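Local structure of TonB-dependent siderophore receptor (Pseudomonas aeruginosa 39016, 5NEC) at residues 164-167 against 173-176; 196-201 against 206-211. The protein probably takes up ferric siderophores across the bacterial outer membrane, as a TonB-dependent receptor built from a beta-barrel and a plug domain. All coordinates share one frame; numbering follows the deposited sequence.

Contact 1. Residues 164-167 against 173-176; sequences FTYG and RYTL
The carbonyl oxygen of Arg173 is met twice from residues 164-167: Thr165 N donates to Arg173 O over 2.9 Å with 158° at the hydrogen, and Phe164 CA lies 3.1 Å from Arg173 O in a CA-H...O contact. The amide approaches in the carbonyl plane. Its return bond, Arg173 N to Thr165 O at 3.1 Å, is longer but no less straight and also in plane, which makes Thr165 and Arg173 an antiparallel hydrogen-bonded pair. Phe164 and Tyr174 form the neighbouring non-hydrogen-bonded pair. Here Phe164 CB packs on Tyr174 CD1 at 3.7 Å, while the phenyl ring, turned between the backbone N and carbonyl carbon, leads off toward Thr729 and Phe731.

The two strands are the first hairpin of the barrel: strand 159-167 also pairs with the last strand, 724-733, where the barrel closes, and strand 172-182 carries the order onward. Across the hairpin Tyr174 OH donates to Tyr166 OH over 3.1 Å. The acceptor oxygen sits near the plane of the Tyr174 ring, at its edge, whereas Tyr174 OH meets the Tyr166 ring obliquely, 3.6 Å from Tyr166 CE1. Both tyrosines carry CG beside the backbone N (chi1 -74° and -52°), and this brings their hydroxyl ends together from diagonal positions. On the face bearing Thr165 and Arg173, Thr165 CB meets Arg173 CB at 4.2 Å. Beyond it the extended arginine runs to a salt bridge with Glu120, and Thr165 OG1 bonds to Ser728.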
# COMPACT_ATOMS: atom_id res chain seq x y z
N PHE A 164 -1.15 17.72 -16.36
CA PHE A 164 0.03 17.10 -16.87
C PHE A 164 1.24 17.50 -16.03
O PHE A 164 1.36 18.64 -15.62
CB PHE A 164 0.20 17.33 -18.38
CG PHE A 164 0.36 18.77 -18.78
CD1 PHE A 164 1.62 19.39 -18.70
CD2 PHE A 164 -0.71 19.50 -19.30
CE1 PHE A 164 1.80 20.71 -19.09
CE2 PHE A 164 -0.54 20.82 -19.69
CZ PHE A 164 0.72 21.43 -19.58
N THR A 165 2.10 16.52 -15.77
CA THR A 165 3.29 16.68 -14.95
C THR A 165 4.51 16.25 -15.76
O THR A 165 4.54 15.14 -16.34
CB THR A 165 3.22 15.82 -13.67
OG1 THR A 165 2.02 16.12 -12.95
CG2 THR A 165 4.44 16.07 -12.75
N TYR A 166 5.50 17.15 -15.84
CA TYR A 166 6.78 16.87 -16.46
C TYR A 166 7.88 16.87 -15.39
O TYR A 166 7.86 17.71 -14.48
CB TYR A 166 7.09 17.90 -17.53
CG TYR A 166 6.28 17.75 -18.80
CD1 TYR A 166 6.32 16.57 -19.53
CD2 TYR A 166 5.52 18.80 -19.31
CE1 TYR A 166 5.61 16.42 -20.70
CE2 TYR A 166 4.81 18.66 -20.50
CZ TYR A 166 4.86 17.46 -21.18
OH TYR A 166 4.17 17.27 -22.36
N GLY A 167 8.81 15.92 -15.50
CA GLY A 167 9.86 15.73 -14.48
C GLY A 167 11.29 15.68 -14.99
O GLY A 167 11.55 15.40 -16.16
N ARG A 173 3.25 12.54 -17.29
CA ARG A 173 2.02 12.03 -16.68
C ARG A 173 0.82 12.90 -17.08
O ARG A 173 0.86 14.12 -16.94
CB ARG A 173 2.17 12.04 -15.16
CG ARG A 173 0.98 11.46 -14.40
CD ARG A 173 1.23 11.43 -12.90
NE ARG A 173 0.08 10.91 -12.16
CZ ARG A 173 -0.13 9.64 -11.79
NH1 ARG A 173 0.73 8.67 -12.06
NH2 ARG A 173 -1.22 9.34 -11.10
N TYR A 174 -0.23 12.25 -17.58
CA TYR A 174 -1.43 12.93 -18.07
C TYR A 174 -2.63 12.32 -17.37
O TYR A 174 -2.77 11.10 -17.36
CB TYR A 174 -1.56 12.78 -19.59
CG TYR A 174 -0.30 13.18 -20.34
CD1 TYR A 174 -0.10 14.49 -20.74
CD2 TYR A 174 0.69 12.25 -20.63
CE1 TYR A 174 1.04 14.88 -21.41
CE2 TYR A 174 1.84 12.62 -21.31
CZ TYR A 174 2.01 13.94 -21.71
OH TYR A 174 3.14 14.34 -22.36
N THR A 175 -3.45 13.16 -16.73
CA THR A 175 -4.69 12.69 -16.10
C THR A 175 -5.88 13.52 -16.54
O THR A 175 -5.75 14.68 -16.90
CB THR A 175 -4.63 12.69 -14.56
OG1 THR A 175 -4.26 13.99 -14.10
CG2 THR A 175 -3.62 11.71 -14.03
N LEU A 176 -7.04 12.88 -16.51
CA LEU A 176 -8.30 13.52 -16.85
C LEU A 176 -9.34 12.92 -15.91
O LEU A 176 -9.35 11.72 -15.72
CB LEU A 176 -8.63 13.27 -18.32
CG LEU A 176 -9.68 14.19 -18.97
CD1 LEU A 176 -9.43 14.38 -20.47
CD2 LEU A 176 -11.09 13.67 -18.73

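Contact 2. Residues 196-201 against 206-211; sequences HDANVA and VDVSRW
The side chains of His196 and Arg210 run next to each other in the same direction, the guanidinium stacked on the imidazole with centres 4.0 Å apart and planes 26° from parallel. The overlap is offset: His196 CD2 is 3.5 Å from Arg210 CZ, and Arg210 NH2 lies over one face of the ring toward its rim. Different first torsions permit this. The histidine has CG anti to the backbone N (chi1 -177°), while Arg210 CG stands between its backbone N and carbonyl carbon (chi1 61°), and the extended chain then carries the guanidinium over the ring face. Val208 CG2 touches the same imidazole in its plane, at the edge, 3.9 Å from His196 CD2, and also meets Ala198 CB.

On the face of Asp197 and Ser209, Ser209 OG donates to Asp197 OD2 over 2.7 Å, arriving from above the carboxylate plane. Under these side chains, paired backbone bonds link His196 with Arg210 and Ala198 with Val208, including His196 N to Arg210 O at 2.8 Å. Toward the turn of this barrel hairpin, Val200 CG2 packs on Val206 CG1 at 3.7 Å, and a water accepts from Val200 N at 2.9 Å.

Outside the two strands, Arg210 NE of the barrel is bonded to Glu120 of the plug region, and His196 touches Val68. Stack and carboxylate together should limit rotation of the guanidinium. Arg210 and nearby Arg173 would probably disfavour a second proton on His196, though Glu120, bound by both arginines, may partly offset them.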
# COMPACT_ATOMS: atom_id res chain seq x y z
N HIS A 196 1.09 7.36 -17.94
CA HIS A 196 2.28 7.65 -17.13
C HIS A 196 3.52 6.92 -17.67
O HIS A 196 3.51 5.71 -17.83
CB HIS A 196 2.02 7.25 -15.67
CG HIS A 196 3.16 7.56 -14.74
ND1 HIS A 196 3.26 8.76 -14.07
CD2 HIS A 196 4.24 6.84 -14.37
CE1 HIS A 196 4.35 8.76 -13.33
NE2 HIS A 196 4.97 7.61 -13.50
N ASP A 197 4.55 7.70 -17.98
CA ASP A 197 5.85 7.20 -18.37
C ASP A 197 6.91 7.99 -17.60
O ASP A 197 6.75 9.18 -17.36
CB ASP A 197 6.07 7.36 -19.88
CG ASP A 197 5.11 6.54 -20.69
OD1 ASP A 197 3.97 6.99 -20.92
OD2 ASP A 197 5.46 5.41 -21.09
N ALA A 198 7.97 7.31 -17.20
CA ALA A 198 9.03 7.92 -16.42
C ALA A 198 10.22 7.00 -16.38
O ALA A 198 10.07 5.77 -16.48
CB ALA A 198 8.55 8.20 -15.00
N ASN A 199 11.41 7.59 -16.25
CA ASN A 199 12.60 6.87 -15.77
C ASN A 199 12.64 6.99 -14.24
O ASN A 199 11.67 7.49 -13.63
CB ASN A 199 13.86 7.46 -16.41
CG ASN A 199 13.85 7.32 -17.91
OD1 ASN A 199 13.26 6.41 -18.46
ND2 ASN A 199 14.51 8.23 -18.58
N VAL A 200 13.71 6.53 -13.60
CA VAL A 200 13.87 6.69 -12.15
C VAL A 200 15.19 7.42 -11.86
O VAL A 200 16.24 6.95 -12.27
CB VAL A 200 13.82 5.34 -11.40
CG1 VAL A 200 13.97 5.52 -9.89
CG2 VAL A 200 12.53 4.59 -11.72
N ALA A 201 15.11 8.53 -11.14
CA ALA A 201 16.30 9.31 -10.77
C ALA A 201 17.32 8.45 -10.01
O ALA A 201 16.98 7.78 -9.03
CB ALA A 201 15.92 10.52 -9.93
N VAL A 206 16.21 1.84 -15.58
CA VAL A 206 14.98 1.42 -14.96
C VAL A 206 13.90 2.40 -15.40
O VAL A 206 14.15 3.60 -15.48
CB VAL A 206 15.12 1.41 -13.44
CG1 VAL A 206 13.78 1.21 -12.74
CG2 VAL A 206 16.12 0.35 -13.02
N ASP A 207 12.73 1.87 -15.74
CA ASP A 207 11.64 2.72 -16.18
C ASP A 207 10.26 2.10 -16.01
O ASP A 207 10.11 0.90 -15.77
CB ASP A 207 11.86 3.24 -17.63
CG ASP A 207 11.71 2.17 -18.71
OD1 ASP A 207 11.20 1.03 -18.50
OD2 ASP A 207 12.13 2.50 -19.84
N VAL A 208 9.25 2.95 -16.10
CA VAL A 208 7.87 2.56 -15.89
C VAL A 208 7.03 3.16 -16.98
O VAL A 208 7.32 4.24 -17.51
CB VAL A 208 7.34 2.98 -14.49
CG1 VAL A 208 8.15 2.28 -13.39
CG2 VAL A 208 7.34 4.50 -14.30
N SER A 209 5.99 2.43 -17.32
CA SER A 209 5.05 2.81 -18.34
C SER A 209 3.70 2.20 -17.98
O SER A 209 3.59 1.01 -17.75
CB SER A 209 5.53 2.31 -19.69
OG SER A 209 4.72 2.83 -20.70
N ARG A 210 2.67 3.03 -17.88
CA ARG A 210 1.34 2.52 -17.59
C ARG A 210 0.24 3.46 -18.03
O ARG A 210 0.46 4.65 -18.25
CB ARG A 210 1.19 2.20 -16.09
CG ARG A 210 1.37 3.39 -15.16
CD ARG A 210 1.35 2.96 -13.69
NE ARG A 210 1.57 4.08 -12.77
CZ ARG A 210 2.76 4.46 -12.28
NH1 ARG A 210 3.89 3.83 -12.60
NH2 ARG A 210 2.81 5.51 -11.44
N TRP A 211 -0.94 2.90 -18.17
CA TRP A 211 -2.11 3.68 -18.49
C TRP A 211 -3.33 3.03 -17.88
O TRP A 211 -3.34 1.83 -17.62
CB TRP A 211 -2.23 3.87 -20.01
CG TRP A 211 -2.37 2.60 -20.74
CD1 TRP A 211 -1.35 1.82 -21.22
CD2 TRP A 211 -3.59 1.92 -21.05
NE1 TRP A 211 -1.87 0.69 -21.82
CE2 TRP A 211 -3.24 0.73 -21.74
CE3 TRP A 211 -4.94 2.21 -20.83
CZ2 TRP A 211 -4.21 -0.17 -22.21
CZ3 TRP A 211 -5.90 1.32 -21.29
CH2 TRP A 211 -5.53 0.13 -21.97
O HOH W 1 15.95 5.27 -14.95

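How the contacts relate
Contact 1 is complete in the sequence before contact 2 starts, and their centres are about 12 Å apart. Each belongs to a beta hairpin, 159-167 with 172-182 and 187-200 with 206-219, and the two hairpins are neighbours because strand 172-182 pairs with strand 187-200. Together the contacts span four consecutive barrel strands, two in each. Side chains join them as well: Arg173 NH1 packs 3.2 Å from His196 ND1, and Arg173 NH1 lies 3.8 Å from Arg210 NH2. The two arginines converge on the carboxylate of Glu120, so both hairpins reach the same point of the plug region inside the barrel.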